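Local coordinates for dextranase (Pseudarthrobacter oxydans, PDB 6NZS), which catalyses the endohydrolysis of (1->6)-alpha-D-glucosidic linkages in dextran, breaking the polysaccharide at internal positions, at residues A[226-231]-A[250-255]; A[316-321]-A[349-354]. One frame throughout, in Å; residues are numbered along the deposited sequence.

Contact 1: residues A[226-231]-A[250-255]; sequences TEEIIY and NVKWVY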
loop_
_atom_site.group_PDB
_atom_site.type_symbol
_atom_site.label_atom_id
_atom_site.label_comp_id
_atom_site.label_asym_id
_atom_site.label_seq_id
_atom_site.Cartn_x
_atom_site.Cartn_y
_atom_site.Cartn_z
ATOM N N THR A 226 -18.000 -27.240 -3.190
ATOM C CA THR A 226 -19.385 -27.015 -3.579
ATOM C C THR A 226 -20.137 -26.084 -2.643
ATOM O O THR A 226 -21.278 -25.720 -2.945
ATOM C CB THR A 226 -20.137 -28.349 -3.673
ATOM O OG1 THR A 226 -19.957 -29.074 -2.452
ATOM C CG2 THR A 226 -19.614 -29.177 -4.841
ATOM N N GLU A 227 -19.533 -25.681 -1.529
ATOM C CA GLU A 227 -20.202 -24.813 -0.576
ATOM C C GLU A 227 -20.132 -23.354 -1.034
ATOM O O GLU A 227 -19.447 -23.002 -1.996
ATOM C CB GLU A 227 -19.589 -24.981 0.813
ATOM C CG GLU A 227 -19.872 -26.332 1.470
ATOM C CD GLU A 227 -18.882 -27.422 1.081
ATOM O OE1 GLU A 227 -17.974 -27.166 0.264
ATOM O OE2 GLU A 227 -19.018 -28.547 1.604
ATOM N N GLU A 228 -20.862 -22.495 -0.319
ATOM C CA GLU A 228 -20.947 -21.083 -0.666
ATOM C C GLU A 228 -19.857 -20.243 -0.020
ATOM O O GLU A 228 -19.555 -19.153 -0.519
ATOM C CB GLU A 228 -22.295 -20.523 -0.204
ATOM C CG GLU A 228 -23.503 -21.071 -0.947
ATOM C CD GLU A 228 -24.790 -20.568 -0.327
ATOM O OE1 GLU A 228 -25.214 -21.137 0.698
ATOM O OE2 GLU A 228 -25.362 -19.587 -0.845
ATOM N N ILE A 229 -19.284 -20.714 1.082
ATOM C CA ILE A 229 -18.360 -19.936 1.899
ATOM C C ILE A 229 -17.163 -20.815 2.220
ATOM O O ILE A 229 -17.325 -21.976 2.611
ATOM C CB ILE A 229 -19.042 -19.493 3.208
ATOM C CG1 ILE A 229 -20.276 -18.636 2.915
ATOM C CG2 ILE A 229 -18.052 -18.772 4.136
ATOM C CD1 ILE A 229 -21.225 -18.534 4.082
ATOM N N ILE A 230 -15.960 -20.264 2.070
ATOM C CA ILE A 230 -14.737 -20.928 2.501
ATOM C C ILE A 230 -14.236 -20.173 3.721
ATOM O O ILE A 230 -13.944 -18.972 3.636
ATOM C CB ILE A 230 -13.683 -20.977 1.388
ATOM C CG1 ILE A 230 -14.247 -21.683 0.150
ATOM C CG2 ILE A 230 -12.435 -21.694 1.890
ATOM C CD1 ILE A 230 -13.366 -21.579 -1.077
ATOM N N TYR A 231 -14.159 -20.869 4.854
ATOM C CA TYR A 231 -13.896 -20.267 6.159
ATOM C C TYR A 231 -12.595 -20.857 6.678
ATOM O O TYR A 231 -12.535 -22.050 6.989
ATOM C CB TYR A 231 -15.054 -20.615 7.091
ATOM C CG TYR A 231 -15.062 -19.961 8.462
ATOM C CD1 TYR A 231 -14.030 -20.162 9.371
ATOM C CD2 TYR A 231 -16.140 -19.176 8.858
ATOM C CE1 TYR A 231 -14.061 -19.580 10.625
ATOM C CE2 TYR A 231 -16.175 -18.589 10.105
ATOM C CZ TYR A 231 -15.132 -18.797 10.982
ATOM O OH TYR A 231 -15.168 -18.214 12.237
ATOM N N ASN A 250 -20.275 -21.197 -7.094
ATOM C CA ASN A 250 -21.038 -21.223 -5.855
ATOM C C ASN A 250 -20.404 -20.389 -4.742
ATOM O O ASN A 250 -21.112 -19.987 -3.813
ATOM C CB ASN A 250 -21.179 -22.682 -5.410
ATOM C CG ASN A 250 -19.926 -23.519 -5.725
ATOM O OD1 ASN A 250 -19.729 -23.963 -6.872
ATOM N ND2 ASN A 250 -19.082 -23.748 -4.703
ATOM N N VAL A 251 -19.103 -20.115 -4.811
ATOM C CA VAL A 251 -18.403 -19.466 -3.705
ATOM C C VAL A 251 -18.627 -17.959 -3.764
ATOM O O VAL A 251 -18.269 -17.300 -4.745
ATOM C CB VAL A 251 -16.909 -19.800 -3.722
ATOM C CG1 VAL A 251 -16.205 -19.055 -2.594
ATOM C CG2 VAL A 251 -16.707 -21.301 -3.579
ATOM N N LYS A 252 -19.213 -17.407 -2.704
ATOM C CA LYS A 252 -19.483 -15.980 -2.628
ATOM C C LYS A 252 -18.685 -15.285 -1.536
ATOM O O LYS A 252 -18.713 -14.053 -1.463
ATOM C CB LYS A 252 -20.984 -15.731 -2.390
ATOM C CG LYS A 252 -21.487 -16.257 -1.045
ATOM C CD LYS A 252 -23.005 -16.170 -0.892
ATOM C CE LYS A 252 -23.417 -16.523 0.536
ATOM N NZ LYS A 252 -24.897 -16.527 0.731
ATOM N N TRP A 253 -17.979 -16.034 -0.695
ATOM C CA TRP A 253 -17.350 -15.454 0.485
ATOM C C TRP A 253 -16.129 -16.282 0.849
ATOM O O TRP A 253 -16.231 -17.503 0.997
ATOM C CB TRP A 253 -18.358 -15.483 1.638
ATOM C CG TRP A 253 -18.072 -14.604 2.832
ATOM C CD1 TRP A 253 -16.868 -14.072 3.220
ATOM C CD2 TRP A 253 -19.032 -14.174 3.797
ATOM N NE1 TRP A 253 -17.034 -13.328 4.369
ATOM C CE2 TRP A 253 -18.355 -13.375 4.739
ATOM C CE3 TRP A 253 -20.408 -14.376 3.945
ATOM C CZ2 TRP A 253 -19.010 -12.783 5.820
ATOM C CZ3 TRP A 253 -21.054 -13.796 5.020
ATOM C CH2 TRP A 253 -20.358 -13.005 5.943
ATOM N N VAL A 254 -14.979 -15.619 0.994
ATOM C CA VAL A 254 -13.787 -16.210 1.593
ATOM C C VAL A 254 -13.513 -15.455 2.886
ATOM O O VAL A 254 -13.441 -14.218 2.882
ATOM C CB VAL A 254 -12.581 -16.141 0.640
ATOM C CG1 VAL A 254 -11.301 -16.514 1.383
ATOM C CG2 VAL A 254 -12.812 -17.062 -0.556
ATOM N N TYR A 255 -13.402 -16.185 3.992
ATOM C CA TYR A 255 -13.212 -15.595 5.309
ATOM C C TYR A 255 -11.904 -16.100 5.898
ATOM O O TYR A 255 -11.678 -17.312 5.974
ATOM C CB TYR A 255 -14.380 -15.946 6.248
ATOM C CG TYR A 255 -14.182 -15.381 7.632
ATOM C CD1 TYR A 255 -14.260 -14.013 7.859
ATOM C CD2 TYR A 255 -13.883 -16.205 8.702
ATOM C CE1 TYR A 255 -14.051 -13.479 9.118
ATOM C CE2 TYR A 255 -13.681 -15.680 9.977
ATOM C CZ TYR A 255 -13.756 -14.317 10.175
ATOM O OH TYR A 255 -13.542 -13.789 11.432
#

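Contact 2: residues A[316-321]-A[349-354]; sequences LQFASA and QTFHMN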
loop_
_atom_site.group_PDB
_atom_site.type_symbol
_atom_site.label_atom_id
_atom_site.label_comp_id
_atom_site.label_asym_id
_atom_site.label_seq_id
_atom_site.Cartn_x
_atom_site.Cartn_y
_atom_site.Cartn_z
ATOM N N LEU A 316 -5.682 -11.160 -5.454
ATOM C CA LEU A 316 -7.138 -11.195 -5.501
ATOM C C LEU A 316 -7.587 -10.734 -6.878
ATOM O O LEU A 316 -7.168 -9.672 -7.349
ATOM C CB LEU A 316 -7.738 -10.272 -4.437
ATOM C CG LEU A 316 -7.483 -10.658 -2.981
ATOM C CD1 LEU A 316 -7.922 -9.518 -2.075
ATOM C CD2 LEU A 316 -8.184 -11.956 -2.619
ATOM N N GLN A 317 -8.455 -11.522 -7.514
ATOM C CA GLN A 317 -8.959 -11.169 -8.835
ATOM C C GLN A 317 -10.434 -11.524 -8.923
ATOM O O GLN A 317 -10.859 -12.561 -8.405
ATOM C CB GLN A 317 -8.186 -11.885 -9.950
ATOM C CG GLN A 317 -8.809 -11.697 -11.333
ATOM C CD GLN A 317 -7.872 -12.082 -12.453
ATOM O OE1 GLN A 317 -6.661 -12.179 -12.256
ATOM N NE2 GLN A 317 -8.429 -12.306 -13.643
ATOM N N PHE A 318 -11.204 -10.653 -9.574
ATOM C CA PHE A 318 -12.637 -10.828 -9.730
ATOM C C PHE A 318 -13.036 -10.589 -11.174
ATOM O O PHE A 318 -12.317 -9.948 -11.944
ATOM C CB PHE A 318 -13.401 -9.850 -8.844
ATOM C CG PHE A 318 -13.225 -10.113 -7.387
ATOM C CD1 PHE A 318 -12.132 -9.602 -6.699
ATOM C CD2 PHE A 318 -14.138 -10.891 -6.710
ATOM C CE1 PHE A 318 -11.972 -9.862 -5.348
ATOM C CE2 PHE A 318 -13.987 -11.149 -5.372
ATOM C CZ PHE A 318 -12.905 -10.640 -4.684
ATOM N N ALA A 319 -14.207 -11.116 -11.523
ATOM C CA ALA A 319 -14.824 -10.907 -12.826
ATOM C C ALA A 319 -16.135 -10.168 -12.619
ATOM O O ALA A 319 -16.934 -10.547 -11.756
ATOM C CB ALA A 319 -15.084 -12.248 -13.517
ATOM N N SER A 320 -16.352 -9.112 -13.401
ATOM C CA SER A 320 -17.540 -8.277 -13.284
ATOM C C SER A 320 -18.438 -8.505 -14.496
ATOM O O SER A 320 -18.013 -8.280 -15.636
ATOM C CB SER A 320 -17.168 -6.795 -13.186
ATOM O OG SER A 320 -18.338 -5.984 -13.133
ATOM N N ALA A 321 -19.670 -8.943 -14.240
ATOM C CA ALA A 321 -20.677 -9.056 -15.281
ATOM C C ALA A 321 -21.254 -7.676 -15.574
ATOM O O ALA A 321 -20.994 -6.703 -14.867
ATOM C CB ALA A 321 -21.797 -9.990 -14.824
ATOM N N GLN A 349 -17.566 -0.688 -14.751
ATOM C CA GLN A 349 -18.480 0.306 -14.212
ATOM C C GLN A 349 -19.569 -0.289 -13.325
ATOM O O GLN A 349 -20.362 0.468 -12.759
ATOM C CB GLN A 349 -19.114 1.120 -15.350
ATOM C CG GLN A 349 -18.120 1.985 -16.117
ATOM C CD GLN A 349 -18.809 3.016 -17.002
ATOM O OE1 GLN A 349 -19.878 3.529 -16.667
ATOM N NE2 GLN A 349 -18.195 3.321 -18.142
ATOM N N THR A 350 -19.622 -1.613 -13.167
ATOM C CA THR A 350 -20.700 -2.246 -12.406
ATOM C C THR A 350 -20.159 -3.205 -11.353
ATOM O O THR A 350 -20.756 -4.244 -11.066
ATOM C CB THR A 350 -21.699 -2.949 -13.324
ATOM O OG1 THR A 350 -21.038 -4.004 -14.018
ATOM C CG2 THR A 350 -22.293 -1.966 -14.341
ATOM N N PHE A 351 -19.028 -2.866 -10.737
ATOM C CA PHE A 351 -18.410 -3.703 -9.704
ATOM C C PHE A 351 -18.011 -2.786 -8.552
ATOM O O PHE A 351 -16.903 -2.240 -8.522
ATOM C CB PHE A 351 -17.220 -4.480 -10.256
ATOM C CG PHE A 351 -16.805 -5.626 -9.386
ATOM C CD1 PHE A 351 -17.427 -6.862 -9.497
ATOM C CD2 PHE A 351 -15.795 -5.466 -8.445
ATOM C CE1 PHE A 351 -17.054 -7.917 -8.687
ATOM C CE2 PHE A 351 -15.414 -6.518 -7.634
ATOM C CZ PHE A 351 -16.040 -7.742 -7.752
ATOM N N HIS A 352 -18.904 -2.631 -7.588
ATOM C CA HIS A 352 -18.801 -1.566 -6.598
ATOM C C HIS A 352 -18.177 -2.098 -5.321
ATOM O O HIS A 352 -18.747 -2.972 -4.659
ATOM C CB HIS A 352 -20.180 -0.958 -6.360
ATOM C CG HIS A 352 -20.852 -0.554 -7.634
ATOM N ND1 HIS A 352 -20.315 0.387 -8.487
ATOM C CD2 HIS A 352 -21.984 -0.998 -8.231
ATOM C CE1 HIS A 352 -21.099 0.518 -9.544
ATOM N NE2 HIS A 352 -22.118 -0.311 -9.413
ATOM N N MET A 353 -17.016 -1.551 -4.966
ATOM C CA MET A 353 -16.206 -2.086 -3.881
ATOM C C MET A 353 -16.387 -1.277 -2.608
ATOM O O MET A 353 -16.483 -0.046 -2.640
ATOM C CB MET A 353 -14.730 -2.073 -4.281
ATOM C CG MET A 353 -14.461 -2.900 -5.520
ATOM S SD MET A 353 -12.873 -2.525 -6.267
ATOM C CE MET A 353 -11.802 -2.693 -4.833
ATOM N N ASN A 354 -16.423 -1.979 -1.482
ATOM C CA ASN A 354 -16.464 -1.369 -0.157
ATOM C C ASN A 354 -15.284 -1.968 0.599
ATOM O O ASN A 354 -15.375 -3.090 1.113
ATOM C CB ASN A 354 -17.801 -1.672 0.527
ATOM C CG ASN A 354 -17.896 -1.095 1.922
ATOM O OD1 ASN A 354 -17.068 -0.292 2.332
ATOM N ND2 ASN A 354 -18.909 -1.523 2.668
#

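Contact 1: residues A[226-231]-A[250-255]
Y255 turns a ring edge onto one face of Y231, with its CD2 over the centre of that ring. This makes the pair edge-to-face, with planes tilted by 53° and Y255 CE2 3.6 Å from Y231 CZ; both side chains carry CG anti to the backbone N (chi1 -173° in Y231), which sends them out the same way. The ring of Y213 also meets Y231. The N250 amide reaches E227 O, which lies in the amide plane 2.8 Å from ND2, although ND2 is tilted from the carbonyl plane of E227; V225 O is a second acceptor for ND2. I229 runs alongside W253, CG1 to CB at 3.9 Å, while the indole NE1 bonds T279 OG1 and the ring receives K277 in a cation-pi contact. K252 NZ has its stronger partner in S208 O and reaches E228 OE2 in a long, weak salt bridge (3.5 Å). K252 N donates to E228 O (2.8 Å), I230 N to W253 O (3.0 Å) and Y255 N to I230 O (2.9 Å). With strand axes 4.8 Å apart and 6° from parallel, this in-register parallel pairing, with one tyrosine packed on another, is that of successive coils in a right-handed parallel beta-helix.

Contact 2: residues A[316-321]-A[349-354]
Within the parallel beta-helix, F351 and F318 meet inside the coil, near the corner where strand 316-320 gives way to a turn and strand 351-361 begins on a different sheet. The strand axes stay 8.9 Å apart at 140°, too distant for backbone pairing, so side chains do the joining. F351 CZ comes to 3.5 Å from F318 CB and 3.7 Å from F318 CG. The two side chains cross at about a right angle, and their ring planes are inclined at 42°, an oblique meeting. F351 points its CG opposite its backbone N (chi1 -163°), which carries the ring along S320 toward F318: S320 CB lies 3.7 Å from F351 CD1, and S320 OG 3.4 Å from F351 CB. Such aromatic and aliphatic filling between the sheets is characteristic of the solenoid interior; here L327 touches both phenylalanines, V344 touches F351, and F268 stacks on F318. Replacing F351 by alanine would remove the ring, and is likely to open a gap against F318 CB and S320 CB. At the corner itself the contact becomes polar. T350 OG1 lies 2.8 Å from A321 O and 3.5 Å from S320 OG, two candidate weak acceptors between which its single proton is not decided; D322 O and A323 O are further weak partners. S320 OG has its stronger partner in N347 O, from the bend that leads toward T350.

Along the chain, contact 1 comes first. Its segments enclose 18 residues, most of one coil, including strands 235-238 and 245-247, and it pairs strand 229-232 with 253-256 as parallel neighbours along one face of the beta-helix. Contact 2 follows in series, neither nested in contact 1 nor crossing it: 27 residues, including strands 325-335 and 342-346, lie between its segments. Strands 253-256, 275-279, 325-335 and 351-361 are successive parallel neighbours, so both contacts reach the same run of strands, while 316-320 belongs to another sheet. Contact 1 therefore joins coil to coil, whereas contact 2 joins sheet to sheet. Their centres lie about 17 Å apart and their nearest atoms about 7 Å, without touching.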